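Local coordinates for hypothetical protein (Pseudomonas aeruginosa, PDB 2IGS) that is of unknown function but belongs to the DUF3218 family of the lysozyme clan, folding mostly as alpha-helices, with a small three-stranded antiparallel sheet, at residues S66-L69 against A70-I73; S124-Y128 against P129-G133; T158-P161 against G162-Q165; V193-T196 against I197-G200; T208-L211 against A212-A216. All coordinates share one frame; numbering follows the deposited sequence.

Along the chain the five contacts come in series, each closed before the next opens, and all lie within the DUF3218 region. Interaction 1 lies on helix 63-82, interaction 4 on helix 190-200 and interaction 5 on helix 203-216, the next helix in sequence. Interaction 2 leads into strand 132-134 and joins two helices: Leu68 packs on Tyr128, Pro129 and Thr130, and Val132 packs on Phe194, Ile197 and Lys198. Interaction 3, the start of helix 161-165, meets interaction 5 through Leu159 and Tyr213. Interactions 1 and 3, with centres about 30 Å apart, lie on opposite sides of the chain's centre. Contacts distant in sequence thus belong to one packed body.

Interaction 1 (S66-L69 against A70-I73); sequences STLL and AQEI
Two consecutive turns of helix 63-82 are knitted together where Ser66, Thr67, Leu68 and Leu69 each accept, through the carbonyl oxygen, the backbone N-H four residues on. The bonds are of uneven quality. Ala70 N donates to Ser66 O at 2.8 Å and almost straight (174°), while Glu72 N reaches Leu68 O at 3.1 Å with an N-H...O angle of only 140°. Gln71 is modelled in two conformers; in this one, CG stands beside the backbone N (chi1 -54°) and the extended chain runs back along the helix next to Leu68, both side chains pointing the same way. Its amide then meets methyl groups on two residues, OE1 at Leu68 CD1 and NE2 at Thr67 CG2, the latter 3.8 Å away. A water 3.0 Å from Leu68 O and 2.9 Å from Gln71 OE1 can bridge the two oxygens, main chain to side-chain amide. The polar ends that turn elsewhere stay paired: Thr67 OG1 bonds to Gln63 O one turn earlier, and Glu72 OE1 accepts from Thr204 N at the start of helix 203-216. Across the turns, Ile73 lays its CG1 3.5 Å from Leu69 O, the same oxygen that receives its own backbone N at 3.0 Å.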
loop_
_atom_site.group_PDB
_atom_site.type_symbol
_atom_site.label_atom_id
_atom_site.label_comp_id
_atom_site.label_asym_id
_atom_site.label_seq_id
_atom_site.Cartn_x
_atom_site.Cartn_y
_atom_site.Cartn_z
ATOM N N SER F 66 4.150 40.303 -27.718
ATOM C CA SER F 66 4.789 41.279 -28.597
ATOM C C SER F 66 5.290 42.505 -27.856
ATOM O O SER F 66 6.400 42.985 -28.125
ATOM C CB SER F 66 3.820 41.711 -29.706
ATOM O OG SER F 66 3.320 40.559 -30.375
ATOM N N THR F 67 4.479 43.004 -26.921
ATOM C CA THR F 67 4.885 44.116 -26.057
ATOM C C THR F 67 6.159 43.796 -25.262
ATOM O O THR F 67 7.078 44.590 -25.213
ATOM C CB THR F 67 3.726 44.563 -25.171
ATOM O OG1 THR F 67 2.696 45.098 -26.019
ATOM C CG2 THR F 67 4.161 45.660 -24.148
ATOM N N LEU F 68 6.221 42.611 -24.682
ATOM C CA LEU F 68 7.431 42.137 -24.021
ATOM C C LEU F 68 8.659 42.176 -24.924
ATOM O O LEU F 68 9.753 42.522 -24.472
ATOM C CB LEU F 68 7.213 40.697 -23.548
ATOM C CG LEU F 68 6.908 40.471 -22.050
ATOM C CD1 LEU F 68 6.428 41.733 -21.253
ATOM C CD2 LEU F 68 6.006 39.269 -21.800
ATOM N N LEU F 69 8.468 41.772 -26.179
ATOM C CA LEU F 69 9.539 41.727 -27.177
ATOM C C LEU F 69 9.987 43.121 -27.593
ATOM O O LEU F 69 11.189 43.367 -27.678
ATOM C CB LEU F 69 9.166 40.856 -28.395
ATOM C CG LEU F 69 8.794 39.379 -28.132
ATOM C CD1 LEU F 69 8.344 38.726 -29.436
ATOM C CD2 LEU F 69 9.935 38.572 -27.553
ATOM N N ALA F 70 9.024 44.015 -27.834
ATOM C CA ALA F 70 9.293 45.468 -28.025
ATOM C C ALA F 70 10.098 46.091 -26.888
ATOM O O ALA F 70 11.042 46.834 -27.150
ATOM C CB ALA F 70 8.000 46.269 -28.261
ATOM N N GLN F 71 9.732 45.782 -25.638
ATOM C CA GLN F 71 10.464 46.290 -24.465
ATOM C C GLN F 71 11.899 45.786 -24.498
ATOM O O GLN F 71 12.826 46.494 -24.122
ATOM C CB GLN F 71 9.835 45.828 -23.150
ATOM C CG GLN F 71 8.366 46.132 -22.968
ATOM C CD GLN F 71 7.777 45.429 -21.752
ATOM O OE1 GLN F 71 8.336 44.438 -21.247
ATOM N NE2 GLN F 71 6.643 45.938 -21.268
ATOM N N GLU F 72 12.060 44.547 -24.943
ATOM C CA GLU F 72 13.372 43.901 -24.995
ATOM C C GLU F 72 14.271 44.573 -26.047
ATOM O O GLU F 72 15.474 44.791 -25.832
ATOM C CB GLU F 72 13.165 42.410 -25.277
ATOM C CG GLU F 72 14.036 41.460 -24.509
ATOM C CD GLU F 72 14.355 41.928 -23.108
ATOM O OE1 GLU F 72 13.798 41.378 -22.130
ATOM O OE2 GLU F 72 15.176 42.850 -22.985
ATOM N N ILE F 73 13.660 44.923 -27.174
ATOM C CA ILE F 73 14.317 45.689 -28.231
ATOM C C ILE F 73 14.727 47.069 -27.707
ATOM O O ILE F 73 15.889 47.468 -27.832
ATOM C CB ILE F 73 13.409 45.773 -29.512
ATOM C CG1 ILE F 73 13.316 44.411 -30.203
ATOM C CG2 ILE F 73 13.890 46.868 -30.472
ATOM C CD1 ILE F 73 12.219 44.328 -31.263
HETATM O O HOH W 1 10.579 42.572 -21.629
#

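Interaction 2 (S124-Y128 against P129-G133); sequences SPNVY and PTDVG
From Tyr128 to Asp131 the backbone folds through a type I beta turn, closed by Asp131 N donating to Tyr128 O at 3.1 Å, and the chain then runs into strand 132-134. Pro129 is the second residue of this turn, and Pro129 CD lies 3.6 Å from Tyr128 CB. The Asp131 carboxylate reaches back over the turn. Its OD2 takes Tyr128 N at 3.0 Å in a nearly straight bond (167°), entering from well above the carboxylate plane, and takes Val127 N in a weak, bent one (124°). A water that accepts from Val127 N also donates to Asp131 OD2, at 2.7 Å. The same oxygen lies at the edge of the Tyr128 ring, 3.6 Å from CD2, with ring and carboxylate planes almost perpendicular (87°). Asn126 CG sits 3.5 Å from Asp131 CB as the two side chains pass alongside, running antiparallel, and Asn126 ND2 is held by Leu149 O and Ser151 O. With one sound backbone bond, one weak one and a water on OD2, the carboxylate is probably restrained in rotation; the N-H groups of Val127, just before the turn, and Tyr128, its first residue, share one acceptor at its last residue, Asp131.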
loop_
_atom_site.group_PDB
_atom_site.type_symbol
_atom_site.label_atom_id
_atom_site.label_comp_id
_atom_site.label_asym_id
_atom_site.label_seq_id
_atom_site.Cartn_x
_atom_site.Cartn_y
_atom_site.Cartn_z
ATOM N N SER F 124 1.355 27.485 -12.604
ATOM C CA SER F 124 1.045 28.720 -11.895
ATOM C C SER F 124 -0.001 29.435 -12.767
ATOM O O SER F 124 -0.211 29.059 -13.926
ATOM C CB SER F 124 2.302 29.566 -11.650
ATOM O OG SER F 124 2.563 30.417 -12.749
ATOM N N PRO F 125 -0.689 30.444 -12.226
ATOM C CA PRO F 125 -1.719 31.064 -13.056
ATOM C C PRO F 125 -1.144 32.145 -13.984
ATOM O O PRO F 125 -1.880 32.825 -14.696
ATOM C CB PRO F 125 -2.671 31.676 -12.029
ATOM C CG PRO F 125 -1.962 31.625 -10.702
ATOM C CD PRO F 125 -0.588 31.090 -10.914
ATOM N N ASN F 126 0.170 32.289 -13.954
ATOM C CA ASN F 126 0.896 33.312 -14.721
ATOM C C ASN F 126 1.196 32.818 -16.124
ATOM O O ASN F 126 1.837 31.783 -16.277
ATOM C CB ASN F 126 2.199 33.646 -13.999
ATOM C CG ASN F 126 1.983 34.502 -12.768
ATOM O OD1 ASN F 126 0.917 35.090 -12.582
ATOM N ND2 ASN F 126 3.008 34.601 -11.937
ATOM N N VAL F 127 0.701 33.546 -17.127
ATOM C CA VAL F 127 0.861 33.212 -18.545
ATOM C C VAL F 127 2.167 33.805 -19.141
ATOM O O VAL F 127 2.805 33.193 -20.016
ATOM C CB VAL F 127 -0.384 33.693 -19.382
ATOM C CG1 VAL F 127 -0.182 33.447 -20.844
ATOM C CG2 VAL F 127 -1.667 33.001 -18.937
ATOM N N TYR F 128 2.557 34.990 -18.666
ATOM C CA TYR F 128 3.742 35.720 -19.163
ATOM C C TYR F 128 4.950 35.617 -18.232
ATOM O O TYR F 128 4.778 35.504 -17.017
ATOM C CB TYR F 128 3.361 37.176 -19.434
ATOM C CG TYR F 128 2.247 37.225 -20.449
ATOM C CD1 TYR F 128 2.501 36.972 -21.792
ATOM C CD2 TYR F 128 0.938 37.436 -20.052
ATOM C CE1 TYR F 128 1.487 36.971 -22.719
ATOM C CE2 TYR F 128 -0.102 37.430 -20.972
ATOM C CZ TYR F 128 0.186 37.182 -22.308
ATOM O OH TYR F 128 -0.828 37.193 -23.233
ATOM N N PRO F 129 6.184 35.657 -18.786
ATOM C CA PRO F 129 7.325 35.420 -17.896
ATOM C C PRO F 129 7.518 36.543 -16.893
ATOM O O PRO F 129 8.081 36.327 -15.828
ATOM C CB PRO F 129 8.517 35.325 -18.865
ATOM C CG PRO F 129 8.091 36.090 -20.062
ATOM C CD PRO F 129 6.613 35.883 -20.175
ATOM N N THR F 130 7.036 37.734 -17.236
ATOM C CA THR F 130 7.156 38.905 -16.397
ATOM C C THR F 130 5.961 39.095 -15.459
ATOM O O THR F 130 5.854 40.124 -14.794
ATOM C CB THR F 130 7.263 40.163 -17.256
ATOM O OG1 THR F 130 6.183 40.166 -18.194
ATOM C CG2 THR F 130 8.596 40.186 -18.015
ATOM N N ASP F 131 5.049 38.129 -15.411
ATOM C CA ASP F 131 3.850 38.310 -14.594
ATOM C C ASP F 131 4.222 38.371 -13.100
ATOM O O ASP F 131 5.173 37.689 -12.621
ATOM C CB ASP F 131 2.817 37.195 -14.853
ATOM C CG ASP F 131 1.864 37.508 -16.022
ATOM O OD1 ASP F 131 1.735 38.675 -16.436
ATOM O OD2 ASP F 131 1.226 36.566 -16.545
ATOM N N VAL F 132 3.484 39.219 -12.388
ATOM C CA VAL F 132 3.551 39.302 -10.936
ATOM C C VAL F 132 2.136 39.167 -10.383
ATOM O O VAL F 132 1.206 39.897 -10.774
ATOM C CB VAL F 132 4.255 40.593 -10.441
ATOM C CG1 VAL F 132 4.420 40.584 -8.916
ATOM C CG2 VAL F 132 5.627 40.735 -11.123
ATOM N N GLY F 133 1.972 38.180 -9.510
ATOM C CA GLY F 133 0.678 37.861 -8.955
ATOM C C GLY F 133 0.824 37.431 -7.511
ATOM O O GLY F 133 1.851 37.700 -6.876
HETATM O O HOH W 2 -1.239 35.712 -17.046
#

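Interaction 3 (T158-P161 against G162-Q165); sequences TLTP and GTWQ
Both Leu159 (chi1 174°) and Trp164 (chi1 165°) swing CG trans to the main-chain nitrogen, and this brings Leu159 CD2 within 3.8 Å of Trp164 CE3, on the six-membered ring, in an oblique approach. The other branch, Leu159 CD1, lies 3.5 Å from Thr163 OG1, though the rotation of that threonine is doubtful. Main-chain bonds define the first helical turn. Trp164 N donates to Thr160 O at 2.8 Å, and Gln165 N to Pro161 O at 3.2 Å. Pro161 O also lies near the plane of the indole, beyond its edge, 4.0 Å from Trp164 CD1. A further bond from Gln165 NE2 to Pro161 O is weak (129°) and doubtful, since Gln165 has two deposited conformers. Beyond the segments, Lys174 makes a cation-pi contact with the Trp164 ring, and Thr160 and Thr163 pack on Arg25 and Pro29 of a neighbouring subunit. The whole is a helix start: Thr160 occupies the N-cap position without a capping bond from its side chain, and Pro161, which has no N-H to offer, takes the first place of helix 161-165, where no donor is needed.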
loop_
_atom_site.group_PDB
_atom_site.type_symbol
_atom_site.label_atom_id
_atom_site.label_comp_id
_atom_site.label_asym_id
_atom_site.label_seq_id
_atom_site.Cartn_x
_atom_site.Cartn_y
_atom_site.Cartn_z
ATOM N N THR F 158 7.336 32.184 -0.301
ATOM C CA THR F 158 7.640 30.909 0.234
ATOM C C THR F 158 9.158 30.663 0.235
ATOM O O THR F 158 9.661 29.788 0.942
ATOM C CB THR F 158 6.828 29.924 -0.608
ATOM O OG1 THR F 158 5.802 29.348 0.209
ATOM C CG2 THR F 158 7.666 28.896 -1.305
ATOM N N LEU F 159 9.872 31.452 -0.560
ATOM C CA LEU F 159 11.308 31.321 -0.717
ATOM C C LEU F 159 12.057 31.639 0.576
ATOM O O LEU F 159 11.776 32.624 1.267
ATOM C CB LEU F 159 11.773 32.219 -1.864
ATOM C CG LEU F 159 13.239 32.410 -2.185
ATOM C CD1 LEU F 159 13.891 31.074 -2.396
ATOM C CD2 LEU F 159 13.298 33.244 -3.421
ATOM N N THR F 160 13.010 30.780 0.902
ATOM C CA THR F 160 13.761 30.881 2.150
ATOM C C THR F 160 14.901 31.901 1.990
ATOM O O THR F 160 15.525 31.954 0.914
ATOM C CB THR F 160 14.303 29.482 2.498
ATOM O OG1 THR F 160 13.246 28.668 3.035
ATOM C CG2 THR F 160 15.421 29.555 3.481
ATOM N N PRO F 161 15.187 32.719 3.043
ATOM C CA PRO F 161 16.324 33.650 2.969
ATOM C C PRO F 161 17.645 32.931 2.675
ATOM O O PRO F 161 18.535 33.513 2.051
ATOM C CB PRO F 161 16.365 34.283 4.372
ATOM C CG PRO F 161 15.591 33.352 5.253
ATOM C CD PRO F 161 14.501 32.829 4.345
ATOM N N GLY F 162 17.752 31.678 3.114
ATOM C CA GLY F 162 18.920 30.842 2.844
ATOM C C GLY F 162 19.037 30.384 1.402
ATOM O O GLY F 162 20.074 30.574 0.764
ATOM N N THR F 163 17.977 29.773 0.884
ATOM C CA THR F 163 17.965 29.289 -0.507
ATOM C C THR F 163 17.973 30.442 -1.513
ATOM O O THR F 163 18.395 30.262 -2.654
ATOM C CB THR F 163 16.840 28.245 -0.775
ATOM O OG1 THR F 163 16.189 28.504 -2.025
ATOM C CG2 THR F 163 15.843 28.293 0.305
ATOM N N TRP F 164 17.542 31.619 -1.061
ATOM C CA TRP F 164 17.720 32.866 -1.798
ATOM C C TRP F 164 19.201 33.242 -1.938
ATOM O O TRP F 164 19.655 33.621 -3.023
ATOM C CB TRP F 164 16.945 33.988 -1.117
ATOM C CG TRP F 164 17.324 35.357 -1.561
ATOM C CD1 TRP F 164 18.053 36.261 -0.859
ATOM C CD2 TRP F 164 16.989 35.988 -2.803
ATOM N NE1 TRP F 164 18.190 37.417 -1.576
ATOM C CE2 TRP F 164 17.545 37.280 -2.774
ATOM C CE3 TRP F 164 16.267 35.590 -3.933
ATOM C CZ2 TRP F 164 17.413 38.178 -3.829
ATOM C CZ3 TRP F 164 16.131 36.494 -4.985
ATOM C CH2 TRP F 164 16.707 37.771 -4.923
ATOM N N GLN F 165 19.936 33.134 -0.831
ATOM C CA GLN F 165 21.376 33.406 -0.801
ATOM C C GLN F 165 22.128 32.446 -1.729
ATOM O O GLN F 165 23.138 32.823 -2.340
ATOM C CB GLN F 165 21.926 33.276 0.628
ATOM C CG GLN F 165 21.485 34.361 1.618
ATOM C CD GLN F 165 22.006 34.117 3.032
ATOM O OE1 GLN F 165 23.179 33.800 3.231
ATOM N NE2 GLN F 165 21.130 34.268 4.021
#

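Interaction 4 (V193-T196 against I197-G200); sequences VFNT and IKSG
Val193 to Gly200 follow an unbroken alpha-helical path, with Ile197 N, Lys198 N, Ser199 N and Gly200 N each bonded to the carbonyl four residues back, the last of these at 2.8 Å (Gly200 N to Thr196 O). One oxygen is gripped twice. Asn195 O receives Ser199 N at 2.9 Å and Ser199 OG at 3.0 Å, from opposite faces of its carbonyl plane. The hydroxyl stands beside its own nitrogen (chi1 -65°), which turns it back toward the carbonyl of the preceding turn. On another side of the helix Val193 and Ile197 lie alongside each other, pointing the same way, with Val193 CG1 3.8 Å from Ile197 CD1; Ile197 CG1 meanwhile sits 3.3 Å from Val193 O. Asn195 and Lys198 also run side by side, though their approach is loose, with Asn195 OD1 4.1 Å from Lys198 CD. Thr196 turns its hydroxyl back to Asp192 O. Val193, Phe194 and Ile197 press on Leu148, and Phe194, Ile197 and Lys198 on Val132. This is the pattern of an amphipathic helix: helix 190-200 lays its apolar residues on the antiparallel strands 132-134 and 148-150, while Asn195, Thr196, Lys198 and Ser199 are exposed.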
loop_
_atom_site.group_PDB
_atom_site.type_symbol
_atom_site.label_atom_id
_atom_site.label_comp_id
_atom_site.label_asym_id
_atom_site.label_seq_id
_atom_site.Cartn_x
_atom_site.Cartn_y
_atom_site.Cartn_z
ATOM N N VAL F 193 6.700 47.119 -3.245
ATOM C CA VAL F 193 7.571 46.005 -3.692
ATOM C C VAL F 193 6.940 45.233 -4.848
ATOM O O VAL F 193 7.604 44.948 -5.840
ATOM C CB VAL F 193 8.004 45.034 -2.509
ATOM C CG1 VAL F 193 8.775 43.805 -3.027
ATOM C CG2 VAL F 193 8.886 45.764 -1.507
ATOM N N PHE F 194 5.653 44.942 -4.724
ATOM C CA PHE F 194 4.864 44.334 -5.789
ATOM C C PHE F 194 5.087 45.092 -7.107
ATOM O O PHE F 194 5.352 44.494 -8.160
ATOM C CB PHE F 194 3.373 44.355 -5.396
ATOM C CG PHE F 194 2.464 43.609 -6.344
ATOM C CD1 PHE F 194 2.341 43.988 -7.676
ATOM C CD2 PHE F 194 1.684 42.557 -5.883
ATOM C CE1 PHE F 194 1.493 43.307 -8.534
ATOM C CE2 PHE F 194 0.815 41.883 -6.730
ATOM C CZ PHE F 194 0.723 42.261 -8.060
ATOM N N ASN F 195 5.006 46.412 -7.029
ATOM C CA ASN F 195 5.047 47.241 -8.231
ATOM C C ASN F 195 6.400 47.650 -8.799
ATOM O O ASN F 195 6.529 47.806 -10.019
ATOM C CB ASN F 195 4.041 48.371 -8.128
ATOM C CG ASN F 195 2.636 47.835 -8.287
ATOM O OD1 ASN F 195 2.314 47.276 -9.333
ATOM N ND2 ASN F 195 1.833 47.896 -7.225
ATOM N N THR F 196 7.391 47.744 -7.914
ATOM C CA THR F 196 8.813 47.791 -8.277
ATOM C C THR F 196 9.232 46.575 -9.110
ATOM O O THR F 196 9.907 46.714 -10.141
ATOM C CB THR F 196 9.726 47.800 -7.015
ATOM O OG1 THR F 196 9.383 48.916 -6.210
ATOM C CG2 THR F 196 11.182 47.959 -7.398
ATOM N N ILE F 197 8.859 45.397 -8.635
ATOM C CA ILE F 197 9.246 44.136 -9.269
ATOM C C ILE F 197 8.555 44.035 -10.616
ATOM O O ILE F 197 9.196 43.782 -11.634
ATOM C CB ILE F 197 8.943 42.889 -8.371
ATOM C CG1 ILE F 197 9.860 42.900 -7.122
ATOM C CG2 ILE F 197 9.122 41.597 -9.185
ATOM C CD1 ILE F 197 9.586 41.758 -6.117
ATOM N N LYS F 198 7.260 44.298 -10.613
ATOM C CA LYS F 198 6.489 44.311 -11.813
ATOM C C LYS F 198 7.098 45.222 -12.871
ATOM O O LYS F 198 7.343 44.794 -13.999
ATOM C CB LYS F 198 5.090 44.780 -11.487
ATOM C CG LYS F 198 4.092 44.186 -12.401
ATOM C CD LYS F 198 3.124 45.236 -12.824
ATOM C CE LYS F 198 1.872 44.630 -13.403
ATOM N NZ LYS F 198 2.076 43.515 -14.322
ATOM N N SER F 199 7.327 46.471 -12.505
ATOM C CA SER F 199 7.853 47.476 -13.425
ATOM C C SER F 199 9.289 47.215 -13.851
ATOM O O SER F 199 9.649 47.529 -14.980
ATOM C CB SER F 199 7.754 48.858 -12.802
ATOM O OG SER F 199 6.403 49.195 -12.620
ATOM N N GLY F 200 10.090 46.656 -12.941
ATOM C CA GLY F 200 11.497 46.346 -13.173
ATOM C C GLY F 200 11.777 45.116 -14.041
ATOM O O GLY F 200 12.880 44.974 -14.599
#

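Interaction 5 (T208-L211 against A212-A216); sequences TLLL and AYFAA
Tyr213 N donates to Leu209 O at 3.0 Å in a practically linear bond (177°), the straightest in a ladder that links residues 208-211 to the following turn of helix 203-216. Phe214 N to Leu210 O is equally short at 3.0 Å, whereas Ala215 N meets Leu211 O at a much poorer angle (135°). Beyond it the last turn tightens: Ala216 N goes chiefly to Tyr213 O, three residues back, at 2.9 Å, and only weakly to Ala212 O. The side-chain contact between the two turns is that of Leu210 with Phe214. Leu210 carries CG opposite its nitrogen (chi1 -180°), which sends CD1 along the helix to the Phe214 ring, 3.7 Å from CE2 and just as near CD2. The two side chains meet at a slant. Leu210 O lies close to the plane of that ring, at its edge, 3.4 Å from Phe214 CD2. Over one face of the same ring comes Tyr213 CD2, 3.6 Å above the plane and displaced toward the rim, while Phe214 CD2 in turn sits at the edge of the tyrosine ring. Phe121 adds an edge-to-face contact to the Phe214 ring. All eight residues that touch are buried: Thr208 and Leu211 pack on helix 87-113, Leu209 on Val177 of helix 171-177, and Leu209, Leu210 and Tyr213 on Val154 of strand 154-155. Such enclosure is characteristic of a core helix in an alpha-beta fold, here helix 203-216 packed against both the long helix 87-113 and the small sheet.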
loop_
_atom_site.group_PDB
_atom_site.type_symbol
_atom_site.label_atom_id
_atom_site.label_comp_id
_atom_site.label_asym_id
_atom_site.label_seq_id
_atom_site.Cartn_x
_atom_site.Cartn_y
_atom_site.Cartn_z
ATOM N N THR F 208 15.897 34.811 -16.402
ATOM C CA THR F 208 17.095 34.693 -15.541
ATOM C C THR F 208 16.709 34.321 -14.091
ATOM O O THR F 208 17.303 33.420 -13.498
ATOM C CB THR F 208 17.957 35.986 -15.556
ATOM O OG1 THR F 208 18.158 36.412 -16.905
ATOM C CG2 THR F 208 19.320 35.785 -14.908
ATOM N N LEU F 209 15.717 35.024 -13.543
ATOM C CA LEU F 209 15.218 34.786 -12.202
ATOM C C LEU F 209 14.631 33.389 -12.118
ATOM O O LEU F 209 14.920 32.655 -11.146
ATOM C CB LEU F 209 14.145 35.834 -11.829
ATOM C CG LEU F 209 13.370 35.717 -10.502
ATOM C CD1 LEU F 209 14.317 35.961 -9.311
ATOM C CD2 LEU F 209 12.158 36.686 -10.429
ATOM N N LEU F 210 13.830 33.028 -13.134
ATOM C CA LEU F 210 13.146 31.735 -13.189
ATOM C C LEU F 210 14.122 30.562 -13.062
ATOM O O LEU F 210 13.894 29.635 -12.293
ATOM C CB LEU F 210 12.333 31.593 -14.491
ATOM C CG LEU F 210 11.557 30.281 -14.687
ATOM C CD1 LEU F 210 10.314 30.235 -13.779
ATOM C CD2 LEU F 210 11.150 30.080 -16.141
ATOM N N LEU F 211 15.188 30.616 -13.844
ATOM C CA LEU F 211 16.202 29.575 -13.854
ATOM C C LEU F 211 17.027 29.566 -12.567
ATOM O O LEU F 211 17.384 28.509 -12.087
ATOM C CB LEU F 211 17.118 29.760 -15.075
ATOM C CG LEU F 211 16.443 29.565 -16.436
ATOM C CD1 LEU F 211 17.408 29.836 -17.577
ATOM C CD2 LEU F 211 15.809 28.176 -16.544
ATOM N N ALA F 212 17.320 30.738 -12.010
ATOM C CA ALA F 212 18.060 30.802 -10.745
ATOM C C ALA F 212 17.333 30.096 -9.598
ATOM O O ALA F 212 17.920 29.298 -8.864
ATOM C CB ALA F 212 18.344 32.271 -10.365
ATOM N N TYR F 213 16.065 30.455 -9.438
ATOM C CA TYR F 213 15.139 29.876 -8.474
ATOM C C TYR F 213 15.026 28.371 -8.675
ATOM O O TYR F 213 15.328 27.594 -7.772
ATOM C CB TYR F 213 13.784 30.546 -8.669
ATOM C CG TYR F 213 12.662 30.005 -7.810
ATOM C CD1 TYR F 213 12.504 30.427 -6.494
ATOM C CD2 TYR F 213 11.709 29.128 -8.340
ATOM C CE1 TYR F 213 11.470 29.943 -5.694
ATOM C CE2 TYR F 213 10.652 28.636 -7.543
ATOM C CZ TYR F 213 10.545 29.048 -6.225
ATOM O OH TYR F 213 9.524 28.586 -5.418
ATOM N N PHE F 214 14.625 27.957 -9.872
ATOM C CA PHE F 214 14.374 26.539 -10.130
ATOM C C PHE F 214 15.615 25.669 -10.137
ATOM O O PHE F 214 15.518 24.452 -10.063
ATOM C CB PHE F 214 13.536 26.332 -11.407
ATOM C CG PHE F 214 12.058 26.381 -11.154
ATOM C CD1 PHE F 214 11.421 25.341 -10.477
ATOM C CD2 PHE F 214 11.315 27.479 -11.539
ATOM C CE1 PHE F 214 10.058 25.393 -10.216
ATOM C CE2 PHE F 214 9.958 27.539 -11.290
ATOM C CZ PHE F 214 9.323 26.489 -10.638
ATOM N N ALA F 215 16.778 26.297 -10.225
ATOM C CA ALA F 215 18.029 25.589 -10.047
ATOM C C ALA F 215 18.308 25.356 -8.555
ATOM O O ALA F 215 18.922 24.359 -8.186
ATOM C CB ALA F 215 19.191 26.366 -10.699
ATOM N N ALA F 216 17.878 26.288 -7.709
ATOM C CA ALA F 216 18.261 26.260 -6.307
ATOM C C ALA F 216 17.248 25.513 -5.437
ATOM O O ALA F 216 17.596 24.887 -4.418
ATOM C CB ALA F 216 18.446 27.673 -5.795
#